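Hypothetical protein (Archaeoglobus fulgidus, PDB 2OGK) is of unknown function, an archaeal protein that resembles RNA-binding proteins in structure but is considered unlikely to bind RNA itself. Local coordinates at residues D[4-9]-D[62-67]; D[10-15]-D[53-58]; D[29-34]-D[108-113]; D[94-99]-D[121-126]. All coordinates share one frame; numbering follows the deposited sequence.

Contact 1 of 4, residues D[4-9]-D[62-67]; sequences GKIEWV and SEIKKF
Ile6 and Ile64 make the central apolar pair between strand 5-9 and helix 62-67, with Ile64 CG2 lying 3.7 Å from Ile6 CB. Their side chains run antiparallel and overlap along their flanks. Ile64 uses both of its branches: chi1 of -49° keeps CG1 beside the backbone N and puts CG2 anti to it, facing Ile6, while CD1 comes within 4.1 Å of Trp8 CA on the strand backbone. Val9 continues the row, its CG2 placed 4.1 Å from Ile64 CG2; Val9 CB and CG2 each lie 4.0 Å from CE2 of Phe67, one helical turn further on. Ile6 and Val9 from the strand and Ile64 and Phe67 from the helix are all buried. This is a helix laid across one layer of an alpha/beta sandwich: the short axes pass 8.8 Å apart at 79°, so the helix runs nearly crosswise to the strand. At the margin Lys65, bent at chi2 and chi4, returns to the strand and places NZ 3.9 Å from Ile6 CG1. No hydrogen bond joins the two segments. Further out, Leu58 of strand 50-58 packs on both Ile64 and Phe67, and Phe138 and Leu142 of helix 132-142 touch Ile6. Trp8, whose CB is directed away from the helix, meets Arg124 and Lys122 of strand 118-126 and makes a cation-pi contact with Arg10.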
loop_
_atom_site.group_PDB
_atom_site.type_symbol
_atom_site.label_atom_id
_atom_site.label_comp_id
_atom_site.label_asym_id
_atom_site.label_seq_id
_atom_site.Cartn_x
_atom_site.Cartn_y
_atom_site.Cartn_z
ATOM N N GLY D 4 -22.109 -1.511 4.477
ATOM C CA GLY D 4 -20.941 -1.080 5.221
ATOM C C GLY D 4 -20.668 0.331 4.739
ATOM O O GLY D 4 -21.491 0.911 4.017
ATOM N N LYS D 5 -19.537 0.902 5.134
ATOM C CA LYS D 5 -19.205 2.244 4.676
ATOM C C LYS D 5 -17.713 2.398 4.386
ATOM O O LYS D 5 -16.895 1.528 4.737
ATOM C CB LYS D 5 -19.645 3.294 5.704
ATOM C CG LYS D 5 -18.833 3.333 6.991
ATOM C CD LYS D 5 -18.997 4.686 7.678
ATOM C CE LYS D 5 -17.927 4.942 8.744
ATOM N NZ LYS D 5 -18.018 6.340 9.298
ATOM N N ILE D 6 -17.381 3.507 3.725
ATOM C CA ILE D 6 -16.005 3.838 3.386
ATOM C C ILE D 6 -15.526 4.836 4.437
ATOM O O ILE D 6 -15.691 6.038 4.272
ATOM C CB ILE D 6 -15.910 4.515 2.000
ATOM C CG1 ILE D 6 -16.673 3.707 0.956
ATOM C CG2 ILE D 6 -14.466 4.630 1.585
ATOM C CD1 ILE D 6 -16.631 4.318 -0.425
ATOM N N GLU D 7 -14.948 4.343 5.526
ATOM C CA GLU D 7 -14.464 5.223 6.586
ATOM C C GLU D 7 -13.753 6.467 6.020
ATOM O O GLU D 7 -14.026 7.588 6.456
ATOM C CB GLU D 7 -13.519 4.458 7.499
ATOM C CG GLU D 7 -13.402 5.029 8.877
ATOM C CD GLU D 7 -12.272 4.382 9.669
ATOM O OE1 GLU D 7 -12.187 3.128 9.702
ATOM O OE2 GLU D 7 -11.466 5.134 10.265
ATOM N N TRP D 8 -12.844 6.276 5.061
ATOM C CA TRP D 8 -12.127 7.398 4.435
ATOM C C TRP D 8 -11.630 7.112 3.024
ATOM O O TRP D 8 -11.833 6.024 2.488
ATOM C CB TRP D 8 -10.928 7.852 5.281
ATOM C CG TRP D 8 -9.998 6.764 5.714
ATOM C CD1 TRP D 8 -9.884 6.251 6.966
ATOM C CD2 TRP D 8 -9.027 6.080 4.910
ATOM N NE1 TRP D 8 -8.900 5.292 7.007
ATOM C CE2 TRP D 8 -8.355 5.163 5.758
ATOM C CE3 TRP D 8 -8.657 6.148 3.556
ATOM C CZ2 TRP D 8 -7.331 4.318 5.299
ATOM C CZ3 TRP D 8 -7.637 5.305 3.099
ATOM C CH2 TRP D 8 -6.991 4.402 3.976
ATOM N N VAL D 9 -10.969 8.109 2.440
ATOM C CA VAL D 9 -10.411 8.018 1.092
ATOM C C VAL D 9 -9.149 8.860 0.961
ATOM O O VAL D 9 -9.172 10.066 1.187
ATOM C CB VAL D 9 -11.413 8.504 0.009
ATOM C CG1 VAL D 9 -10.674 8.761 -1.305
ATOM C CG2 VAL D 9 -12.504 7.464 -0.201
ATOM N N SER D 62 -20.269 12.794 2.791
ATOM C CA SER D 62 -20.774 13.560 1.662
ATOM C C SER D 62 -19.797 13.465 0.483
ATOM O O SER D 62 -20.114 12.893 -0.563
ATOM C CB SER D 62 -20.939 15.018 2.102
ATOM O OG SER D 62 -21.265 15.089 3.485
ATOM N N GLU D 63 -18.606 14.027 0.675
ATOM C CA GLU D 63 -17.563 14.028 -0.342
ATOM C C GLU D 63 -17.272 12.603 -0.802
ATOM O O GLU D 63 -17.275 12.312 -1.998
ATOM C CB GLU D 63 -16.278 14.632 0.231
ATOM C CG GLU D 63 -16.476 15.897 1.059
ATOM C CD GLU D 63 -15.173 16.409 1.670
ATOM O OE1 GLU D 63 -14.560 15.678 2.489
ATOM O OE2 GLU D 63 -14.768 17.543 1.326
ATOM N N ILE D 64 -17.008 11.733 0.172
ATOM C CA ILE D 64 -16.699 10.328 -0.068
ATOM C C ILE D 64 -17.606 9.749 -1.150
ATOM O O ILE D 64 -17.139 9.253 -2.180
ATOM C CB ILE D 64 -16.903 9.479 1.221
ATOM C CG1 ILE D 64 -16.200 10.126 2.413
ATOM C CG2 ILE D 64 -16.392 8.065 1.007
ATOM C CD1 ILE D 64 -14.737 9.857 2.503
ATOM N N LYS D 65 -18.910 9.822 -0.911
ATOM C CA LYS D 65 -19.880 9.269 -1.840
ATOM C C LYS D 65 -19.980 9.983 -3.178
ATOM O O LYS D 65 -20.108 9.333 -4.217
ATOM C CB LYS D 65 -21.247 9.178 -1.157
ATOM C CG LYS D 65 -21.308 8.059 -0.102
ATOM C CD LYS D 65 -20.892 6.690 -0.715
ATOM C CE LYS D 65 -21.010 5.497 0.255
ATOM N NZ LYS D 65 -20.067 5.549 1.411
ATOM N N LYS D 66 -19.921 11.311 -3.162
ATOM C CA LYS D 66 -19.985 12.069 -4.409
ATOM C C LYS D 66 -18.714 11.762 -5.193
ATOM O O LYS D 66 -18.737 11.555 -6.413
ATOM C CB LYS D 66 -20.078 13.576 -4.143
ATOM C CG LYS D 66 -20.060 14.403 -5.427
ATOM C CD LYS D 66 -21.110 13.892 -6.423
ATOM C CE LYS D 66 -20.756 14.226 -7.875
ATOM N NZ LYS D 66 -20.738 15.689 -8.170
ATOM N N PHE D 67 -17.603 11.732 -4.466
ATOM C CA PHE D 67 -16.314 11.427 -5.046
ATOM C C PHE D 67 -16.311 10.026 -5.657
ATOM O O PHE D 67 -15.883 9.847 -6.801
ATOM C CB PHE D 67 -15.227 11.511 -3.980
ATOM C CG PHE D 67 -13.972 10.785 -4.351
ATOM C CD1 PHE D 67 -13.300 11.090 -5.535
ATOM C CD2 PHE D 67 -13.475 9.771 -3.537
ATOM C CE1 PHE D 67 -12.157 10.396 -5.903
ATOM C CE2 PHE D 67 -12.333 9.072 -3.893
ATOM C CZ PHE D 67 -11.673 9.381 -5.079
#

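Contact 2 of 4, residues D[10-15]-D[53-58]; sequences RVSAVV and YLEVEL
Val11 and Val56 form a hydrogen-bonded antiparallel pair, each backbone N reaching the other's O over 2.7 Å (Val11 N to Val56 O and Val56 N to Val11 O). Ala13 and Leu54 repeat the pattern, with Ala13 N to Leu54 O and Leu54 N to Ala13 O both at 2.9 Å. Non-hydrogen-bonded pairs alternate with these: Arg10 with Glu57, Ser12 with Glu55 and Val14 with Tyr53. The short strand axes lie 4.4 Å apart at 170°, as in an antiparallel sheet. Apolar contacts occur on both faces. On the face of Val11, Ala13, Leu54 and Val56, Val11 CB lies 4.1 Å from Val56 CB. On the other, Val14 CG2 approaches the edge of the Tyr53 ring in its plane, 3.5 Å from CD1. Charge is confined to this second face. Arg10, extended from CG to NE, lies alongside Glu57 in the same direction, and a salt bridge forms with NE 3.1 Å from Glu57 OE1; its hydrogen bond is weak, at 128°. Glu55 OE2, 3.5 Å from Arg10 CD, has no guanidinium N-H pointing at it and is a charge neighbour only. Ser12 OG is held instead by Lys122 NZ. Arg10, also in contact with Trp8, can probably offset only part of the two carboxylates' charge, mainly that of Glu57, while the opposite face, touched by Phe67 and Phe32, remains apolar.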
loop_
_atom_site.group_PDB
_atom_site.type_symbol
_atom_site.label_atom_id
_atom_site.label_comp_id
_atom_site.label_asym_id
_atom_site.label_seq_id
_atom_site.Cartn_x
_atom_site.Cartn_y
_atom_site.Cartn_z
ATOM N N ARG D 10 -8.055 8.215 0.576
ATOM C CA ARG D 10 -6.783 8.903 0.402
ATOM C C ARG D 10 -6.291 8.847 -1.049
ATOM O O ARG D 10 -6.205 7.781 -1.655
ATOM C CB ARG D 10 -5.751 8.316 1.370
ATOM C CG ARG D 10 -6.175 8.511 2.811
ATOM C CD ARG D 10 -5.259 7.820 3.794
ATOM N NE ARG D 10 -5.822 7.866 5.141
ATOM C CZ ARG D 10 -5.365 7.170 6.182
ATOM N NH1 ARG D 10 -4.320 6.358 6.045
ATOM N NH2 ARG D 10 -5.964 7.285 7.365
ATOM N N VAL D 11 -6.009 10.026 -1.600
ATOM C CA VAL D 11 -5.530 10.176 -2.977
ATOM C C VAL D 11 -4.147 10.815 -2.945
ATOM O O VAL D 11 -3.994 11.956 -2.522
ATOM C CB VAL D 11 -6.470 11.079 -3.815
ATOM C CG1 VAL D 11 -5.853 11.355 -5.163
ATOM C CG2 VAL D 11 -7.826 10.407 -3.993
ATOM N N SER D 12 -3.142 10.079 -3.402
ATOM C CA SER D 12 -1.789 10.596 -3.382
ATOM C C SER D 12 -0.969 10.372 -4.639
ATOM O O SER D 12 -1.250 9.495 -5.455
ATOM C CB SER D 12 -1.053 10.012 -2.187
ATOM O OG SER D 12 -1.303 8.623 -2.116
ATOM N N ALA D 13 0.061 11.202 -4.766
ATOM C CA ALA D 13 0.993 11.173 -5.884
ATOM C C ALA D 13 2.321 11.737 -5.391
ATOM O O ALA D 13 2.398 12.321 -4.308
ATOM C CB ALA D 13 0.460 12.009 -7.036
ATOM N N VAL D 14 3.367 11.544 -6.183
ATOM C CA VAL D 14 4.689 12.044 -5.838
ATOM C C VAL D 14 5.157 13.039 -6.895
ATOM O O VAL D 14 4.795 12.938 -8.075
ATOM C CB VAL D 14 5.708 10.895 -5.715
ATOM C CG1 VAL D 14 7.120 11.439 -5.705
ATOM C CG2 VAL D 14 5.459 10.135 -4.438
ATOM N N VAL D 15 5.951 14.010 -6.453
ATOM C CA VAL D 15 6.483 15.035 -7.336
ATOM C C VAL D 15 7.999 14.923 -7.349
ATOM O O VAL D 15 8.657 15.065 -6.315
ATOM C CB VAL D 15 6.086 16.449 -6.864
ATOM C CG1 VAL D 15 6.350 17.448 -7.962
ATOM C CG2 VAL D 15 4.620 16.477 -6.476
ATOM N N TYR D 53 5.650 14.716 -1.570
ATOM C CA TYR D 53 4.461 13.864 -1.459
ATOM C C TYR D 53 3.184 14.691 -1.411
ATOM O O TYR D 53 3.109 15.690 -0.702
ATOM C CB TYR D 53 4.534 13.003 -0.202
ATOM C CG TYR D 53 5.763 12.127 -0.103
ATOM C CD1 TYR D 53 6.122 11.264 -1.140
ATOM C CD2 TYR D 53 6.531 12.110 1.060
ATOM C CE1 TYR D 53 7.214 10.395 -1.016
ATOM C CE2 TYR D 53 7.622 11.246 1.195
ATOM C CZ TYR D 53 7.959 10.389 0.157
ATOM O OH TYR D 53 9.019 9.517 0.311
ATOM N N LEU D 54 2.178 14.262 -2.165
ATOM C CA LEU D 54 0.903 14.970 -2.214
ATOM C C LEU D 54 -0.267 14.056 -1.895
ATOM O O LEU D 54 -0.545 13.136 -2.656
ATOM C CB LEU D 54 0.683 15.564 -3.605
ATOM C CG LEU D 54 1.727 16.566 -4.086
ATOM C CD1 LEU D 54 1.292 17.137 -5.429
ATOM C CD2 LEU D 54 1.891 17.673 -3.046
ATOM N N GLU D 55 -0.959 14.308 -0.783
ATOM C CA GLU D 55 -2.103 13.478 -0.430
ATOM C C GLU D 55 -3.366 14.280 -0.139
ATOM O O GLU D 55 -3.328 15.302 0.537
ATOM C CB GLU D 55 -1.796 12.591 0.778
ATOM C CG GLU D 55 -2.793 11.438 0.914
ATOM C CD GLU D 55 -2.956 10.936 2.344
ATOM O OE1 GLU D 55 -3.444 11.707 3.208
ATOM O OE2 GLU D 55 -2.601 9.765 2.606
ATOM N N VAL D 56 -4.484 13.788 -0.658
ATOM C CA VAL D 56 -5.797 14.397 -0.469
ATOM C C VAL D 56 -6.642 13.357 0.263
ATOM O O VAL D 56 -6.792 12.240 -0.225
ATOM C CB VAL D 56 -6.477 14.694 -1.822
ATOM C CG1 VAL D 56 -7.865 15.274 -1.601
ATOM C CG2 VAL D 56 -5.611 15.625 -2.641
ATOM N N GLU D 57 -7.181 13.707 1.429
ATOM C CA GLU D 57 -8.005 12.764 2.183
ATOM C C GLU D 57 -9.436 13.265 2.418
ATOM O O GLU D 57 -9.648 14.368 2.918
ATOM C CB GLU D 57 -7.348 12.444 3.526
ATOM C CG GLU D 57 -8.175 11.506 4.386
ATOM C CD GLU D 57 -7.656 11.395 5.810
ATOM O OE1 GLU D 57 -6.631 10.716 6.041
ATOM O OE2 GLU D 57 -8.277 12.003 6.704
ATOM N N LEU D 58 -10.415 12.444 2.048
ATOM C CA LEU D 58 -11.826 12.786 2.229
ATOM C C LEU D 58 -12.384 12.062 3.445
ATOM O O LEU D 58 -12.326 10.838 3.529
ATOM C CB LEU D 58 -12.636 12.407 0.989
ATOM C CG LEU D 58 -12.639 13.439 -0.139
ATOM C CD1 LEU D 58 -11.209 13.833 -0.495
ATOM C CD2 LEU D 58 -13.367 12.865 -1.342
#

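Contact 3 of 4, residues D[29-34]-D[108-113]; sequences STLFPF and GEVSLT
Thr30 sets its side chain against the backbone of Gly108, both of its branches taking part. With chi1 at -81°, OG1 stands beside the residue's own backbone N and CG2 anti to it. The hydroxyl oxygen then comes 3.2 Å from Gly108 CA, and the methyl CG2 lies 3.4 Å from the same CA. The polar end of Thr30 has its hydrogen-bond partner in Ala105 O, on the helix that Gly108 closes. Leu31 makes the second contact. Its CG is anti to the carbonyl carbon (chi1 -58°) and CD1 continues the chain in extended form, while the other branch, CD2, is 3.4 Å from Val110 CG2. The valine has chi1 near 179°, which puts CG1 anti to the backbone N and leaves CG2 as the methyl nearest the leucine; the side chains meet at a slant. Val110 CG2 also lies 4.2 Å from Thr30 CG2, so one methyl serves both central residues of the turn, Thr30 and Leu31. Beyond the pair, Leu74 of helix 61-75 and Ile100 of strand 95-101 touch Val110, extending the apolar cluster. A turn and a helix C-cap meet here: a type I beta turn from Ser29 to Phe32, closed by Phe32 N to Ser29 O at 2.7 Å, and a Schellman motif ending helix 102-106, in which Gly108, with positive phi, is the C-prime residue.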
loop_
_atom_site.group_PDB
_atom_site.type_symbol
_atom_site.label_atom_id
_atom_site.label_comp_id
_atom_site.label_asym_id
_atom_site.label_seq_id
_atom_site.Cartn_x
_atom_site.Cartn_y
_atom_site.Cartn_z
ATOM N N SER D 29 -6.640 16.718 -9.436
ATOM C CA SER D 29 -7.996 17.239 -9.470
ATOM C C SER D 29 -8.885 16.592 -10.515
ATOM O O SER D 29 -10.100 16.646 -10.386
ATOM C CB SER D 29 -7.985 18.756 -9.695
ATOM O OG SER D 29 -7.684 19.080 -11.044
ATOM N N THR D 30 -8.303 15.991 -11.550
ATOM C CA THR D 30 -9.119 15.356 -12.587
ATOM C C THR D 30 -10.076 14.345 -11.945
ATOM O O THR D 30 -11.146 14.032 -12.488
ATOM C CB THR D 30 -8.237 14.646 -13.662
ATOM O OG1 THR D 30 -7.748 15.613 -14.602
ATOM C CG2 THR D 30 -9.038 13.600 -14.418
ATOM N N LEU D 31 -9.686 13.869 -10.764
ATOM C CA LEU D 31 -10.453 12.884 -10.011
ATOM C C LEU D 31 -11.492 13.498 -9.085
ATOM O O LEU D 31 -12.283 12.776 -8.473
ATOM C CB LEU D 31 -9.499 12.020 -9.189
ATOM C CG LEU D 31 -8.428 11.278 -9.985
ATOM C CD1 LEU D 31 -7.492 10.562 -9.029
ATOM C CD2 LEU D 31 -9.077 10.297 -10.942
ATOM N N PHE D 32 -11.494 14.821 -8.969
ATOM C CA PHE D 32 -12.451 15.478 -8.090
ATOM C C PHE D 32 -13.445 16.366 -8.819
ATOM O O PHE D 32 -13.092 17.065 -9.773
ATOM C CB PHE D 32 -11.727 16.300 -7.024
ATOM C CG PHE D 32 -10.894 15.476 -6.096
ATOM C CD1 PHE D 32 -11.076 15.560 -4.719
ATOM C CD2 PHE D 32 -9.936 14.601 -6.597
ATOM C CE1 PHE D 32 -10.310 14.779 -3.848
ATOM C CE2 PHE D 32 -9.166 13.816 -5.742
ATOM C CZ PHE D 32 -9.353 13.902 -4.363
ATOM N N PRO D 33 -14.721 16.310 -8.400
ATOM C CA PRO D 33 -15.814 17.098 -8.972
ATOM C C PRO D 33 -16.247 18.173 -7.967
ATOM O O PRO D 33 -17.348 18.714 -8.051
ATOM C CB PRO D 33 -16.889 16.049 -9.193
ATOM C CG PRO D 33 -16.766 15.223 -7.938
ATOM C CD PRO D 33 -15.257 15.130 -7.687
ATOM N N PHE D 34 -15.365 18.459 -7.011
ATOM C CA PHE D 34 -15.626 19.446 -5.975
ATOM C C PHE D 34 -14.316 19.955 -5.384
ATOM O O PHE D 34 -13.259 19.347 -5.571
ATOM C CB PHE D 34 -16.485 18.828 -4.875
ATOM C CG PHE D 34 -15.905 17.564 -4.287
ATOM C CD1 PHE D 34 -14.752 17.604 -3.499
ATOM C CD2 PHE D 34 -16.514 16.335 -4.514
ATOM C CE1 PHE D 34 -14.219 16.440 -2.946
ATOM C CE2 PHE D 34 -15.987 15.171 -3.965
ATOM C CZ PHE D 34 -14.838 15.225 -3.181
ATOM N N GLY D 108 -7.127 15.118 -17.924
ATOM C CA GLY D 108 -8.492 14.758 -17.577
ATOM C C GLY D 108 -8.982 13.393 -18.033
ATOM O O GLY D 108 -10.142 13.246 -18.414
ATOM N N GLU D 109 -8.116 12.388 -18.006
ATOM C CA GLU D 109 -8.525 11.051 -18.407
ATOM C C GLU D 109 -8.152 10.029 -17.342
ATOM O O GLU D 109 -6.964 9.792 -17.081
ATOM C CB GLU D 109 -7.873 10.645 -19.725
ATOM C CG GLU D 109 -8.196 9.211 -20.119
ATOM C CD GLU D 109 -7.117 8.584 -20.969
ATOM O OE1 GLU D 109 -7.257 7.404 -21.357
ATOM O OE2 GLU D 109 -6.118 9.276 -21.245
ATOM N N VAL D 110 -9.163 9.418 -16.730
ATOM C CA VAL D 110 -8.908 8.420 -15.700
ATOM C C VAL D 110 -8.631 7.062 -16.337
ATOM O O VAL D 110 -9.461 6.517 -17.059
ATOM C CB VAL D 110 -10.092 8.308 -14.705
ATOM C CG1 VAL D 110 -9.793 7.252 -13.664
ATOM C CG2 VAL D 110 -10.324 9.652 -14.023
ATOM N N SER D 111 -7.439 6.537 -16.075
ATOM C CA SER D 111 -7.030 5.249 -16.609
ATOM C C SER D 111 -6.228 4.458 -15.586
ATOM O O SER D 111 -5.212 4.930 -15.067
ATOM C CB SER D 111 -6.182 5.440 -17.868
ATOM O OG SER D 111 -5.724 4.191 -18.361
ATOM N N LEU D 112 -6.693 3.246 -15.306
ATOM C CA LEU D 112 -6.013 2.371 -14.361
ATOM C C LEU D 112 -4.659 2.037 -14.974
ATOM O O LEU D 112 -4.566 1.772 -16.174
ATOM C CB LEU D 112 -6.816 1.083 -14.146
ATOM C CG LEU D 112 -8.311 1.150 -13.802
ATOM C CD1 LEU D 112 -8.807 -0.270 -13.601
ATOM C CD2 LEU D 112 -8.556 1.988 -12.554
ATOM N N THR D 113 -3.615 2.045 -14.150
ATOM C CA THR D 113 -2.269 1.759 -14.633
ATOM C C THR D 113 -1.475 0.859 -13.710
ATOM O O THR D 113 -1.698 0.844 -12.504
ATOM C CB THR D 113 -1.464 3.058 -14.811
ATOM O OG1 THR D 113 -0.098 2.743 -15.112
ATOM C CG2 THR D 113 -1.519 3.883 -13.548
#

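Contact 4 of 4, residues D[94-99]-D[121-126]; sequences NVLHIR and VKLRLV
Chi1 of -58° places the His97 ring beside its own backbone N, and the bend at chi2 (-76°) brings Lys122 CD to the ring edge, 3.8 Å from His97 ND1, before the chain leads away. Arg124 has CG anti to the backbone N and is extended to NE, which carries its guanidinium to the side chain of Asn94, with NH1 3.8 Å from Asn94 CB and the amide and guanidinium planes 50° apart. Between these, Val95 CG1 rests against Lys122 CB. The opposite face is apolar: Leu96 and Leu123 run alongside each other in the same direction, Leu96 CG 4.0 Å from Leu123 CD1, and Ile98 packs on Val121 CB to CB at 4.2 Å. Backbone bonds tie the strands together. Leu125 N reaches Asn94 O over 3.3 Å, Leu96 N bonds to Leu123 O at 3.0 Å, and Ile98 and Val121 bond in both directions, Ile98 N to Val121 O at 3.0 Å and Val121 N to Ile98 O at 2.6 Å. The return bond from Leu123 N to Leu96 O is weak. Strand 95-101 is outermost within this chain. Asp91 accepts from His97 NE2, the lysine amine is taken up by Ser12, and Ser114 of the second subunit packs on the histidine. With both polar ends engaged elsewhere, His97 and Lys122 meet through ring edge and methylene, and the strand pairing rests mainly on backbone bonds and aliphatic contacts.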
loop_
_atom_site.group_PDB
_atom_site.type_symbol
_atom_site.label_atom_id
_atom_site.label_comp_id
_atom_site.label_asym_id
_atom_site.label_seq_id
_atom_site.Cartn_x
_atom_site.Cartn_y
_atom_site.Cartn_z
ATOM N N ASN D 94 -8.291 -4.332 4.795
ATOM C CA ASN D 94 -9.544 -3.927 4.158
ATOM C C ASN D 94 -9.467 -2.640 3.363
ATOM O O ASN D 94 -10.461 -1.921 3.232
ATOM C CB ASN D 94 -10.642 -3.792 5.189
ATOM C CG ASN D 94 -10.809 -5.034 5.986
ATOM O OD1 ASN D 94 -11.123 -6.101 5.447
ATOM N ND2 ASN D 94 -10.583 -4.921 7.292
ATOM N N VAL D 95 -8.292 -2.336 2.832
ATOM C CA VAL D 95 -8.182 -1.135 2.040
ATOM C C VAL D 95 -8.264 -1.506 0.573
ATOM O O VAL D 95 -7.597 -2.438 0.113
ATOM C CB VAL D 95 -6.872 -0.374 2.325
ATOM C CG1 VAL D 95 -6.877 0.946 1.579
ATOM C CG2 VAL D 95 -6.734 -0.126 3.811
ATOM N N LEU D 96 -9.133 -0.790 -0.137
ATOM C CA LEU D 96 -9.320 -0.990 -1.567
ATOM C C LEU D 96 -8.388 -0.024 -2.307
ATOM O O LEU D 96 -8.465 1.195 -2.138
ATOM C CB LEU D 96 -10.784 -0.755 -1.952
ATOM C CG LEU D 96 -11.199 -0.591 -3.424
ATOM C CD1 LEU D 96 -10.650 -1.710 -4.305
ATOM C CD2 LEU D 96 -12.720 -0.561 -3.472
ATOM N N HIS D 97 -7.520 -0.608 -3.133
ATOM C CA HIS D 97 -6.508 0.113 -3.892
ATOM C C HIS D 97 -6.746 0.324 -5.379
ATOM O O HIS D 97 -6.963 -0.620 -6.140
ATOM C CB HIS D 97 -5.187 -0.600 -3.706
ATOM C CG HIS D 97 -4.775 -0.706 -2.280
ATOM N ND1 HIS D 97 -4.249 0.355 -1.584
ATOM C CD2 HIS D 97 -4.826 -1.740 -1.410
ATOM C CE1 HIS D 97 -3.988 -0.018 -0.346
ATOM N NE2 HIS D 97 -4.329 -1.286 -0.213
ATOM N N ILE D 98 -6.671 1.587 -5.780
ATOM C CA ILE D 98 -6.853 1.975 -7.166
ATOM C C ILE D 98 -5.799 3.021 -7.532
ATOM O O ILE D 98 -5.727 4.094 -6.928
ATOM C CB ILE D 98 -8.282 2.527 -7.412
ATOM C CG1 ILE D 98 -9.302 1.391 -7.245
ATOM C CG2 ILE D 98 -8.389 3.112 -8.816
ATOM C CD1 ILE D 98 -10.737 1.774 -7.556
ATOM N N ARG D 99 -4.974 2.674 -8.517
ATOM C CA ARG D 99 -3.907 3.541 -8.997
ATOM C C ARG D 99 -4.218 4.012 -10.418
ATOM O O ARG D 99 -4.542 3.213 -11.301
ATOM C CB ARG D 99 -2.567 2.793 -8.955
ATOM N N VAL D 121 -5.052 5.694 -4.939
ATOM C CA VAL D 121 -6.351 5.973 -4.353
ATOM C C VAL D 121 -6.773 4.844 -3.420
ATOM O O VAL D 121 -7.280 3.831 -3.884
ATOM C CB VAL D 121 -7.432 6.111 -5.453
ATOM C CG1 VAL D 121 -8.784 6.446 -4.829
ATOM C CG2 VAL D 121 -7.019 7.178 -6.457
ATOM N N LYS D 122 -6.548 5.000 -2.116
ATOM C CA LYS D 122 -6.980 3.977 -1.165
ATOM C C LYS D 122 -8.357 4.379 -0.652
ATOM O O LYS D 122 -8.734 5.546 -0.691
ATOM C CB LYS D 122 -6.048 3.838 0.053
ATOM C CG LYS D 122 -4.790 4.649 0.056
ATOM C CD LYS D 122 -3.738 4.076 -0.861
ATOM C CE LYS D 122 -2.622 5.105 -1.090
ATOM N NZ LYS D 122 -3.098 6.439 -1.674
ATOM N N LEU D 123 -9.110 3.398 -0.180
ATOM C CA LEU D 123 -10.433 3.646 0.366
ATOM C C LEU D 123 -10.640 2.634 1.464
ATOM O O LEU D 123 -10.651 1.435 1.186
ATOM C CB LEU D 123 -11.522 3.438 -0.685
ATOM C CG LEU D 123 -11.397 4.154 -2.018
ATOM C CD1 LEU D 123 -10.601 3.296 -3.000
ATOM C CD2 LEU D 123 -12.780 4.400 -2.553
ATOM N N ARG D 124 -10.789 3.080 2.706
ATOM C CA ARG D 124 -11.009 2.094 3.744
ATOM C C ARG D 124 -12.478 1.707 3.771
ATOM O O ARG D 124 -13.365 2.559 3.771
ATOM C CB ARG D 124 -10.582 2.588 5.123
ATOM C CG ARG D 124 -10.269 1.408 6.018
ATOM C CD ARG D 124 -10.075 1.756 7.481
ATOM N NE ARG D 124 -9.490 0.618 8.190
ATOM C CZ ARG D 124 -10.026 -0.605 8.238
ATOM N NH1 ARG D 124 -11.177 -0.863 7.625
ATOM N NH2 ARG D 124 -9.391 -1.588 8.869
ATOM N N LEU D 125 -12.730 0.406 3.760
ATOM C CA LEU D 125 -14.087 -0.098 3.793
ATOM C C LEU D 125 -14.230 -0.745 5.157
ATOM O O LEU D 125 -13.325 -1.450 5.610
ATOM C CB LEU D 125 -14.303 -1.144 2.704
ATOM C CG LEU D 125 -13.873 -0.809 1.277
ATOM C CD1 LEU D 125 -13.984 -2.054 0.433
ATOM C CD2 LEU D 125 -14.728 0.287 0.708
ATOM N N VAL D 126 -15.358 -0.495 5.815
ATOM C CA VAL D 126 -15.598 -1.060 7.137
ATOM C C VAL D 126 -16.948 -1.776 7.136
ATOM O O VAL D 126 -17.933 -1.282 6.566
ATOM C CB VAL D 126 -15.561 0.054 8.220
ATOM C CG1 VAL D 126 -14.274 0.863 8.086
ATOM C CG2 VAL D 126 -16.761 0.968 8.080
#

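How the contacts relate
Three of the four contacts involve one antiparallel sheet, ordered 39-44, 50-58, 5-15, 118-126, 95-101. Contacts 1 and 2 use successive halves of the central strand 5-15, their centres about 16 Å apart; contact 2 pairs it with strand 50-58, whereas contact 1 covers it with helix 61-75, the next element along the chain. Contact 4, about 11 Å from contact 1 between centres, follows both in sequence and joins the two strands beyond. Contact 3 crosses all three others along the chain, linking loops that follow helices 21-29 and 102-106. Leu31, Phe32 and Phe34 reach Val121, Val56 and Phe67, so loops, sheet and helix share one apolar layer.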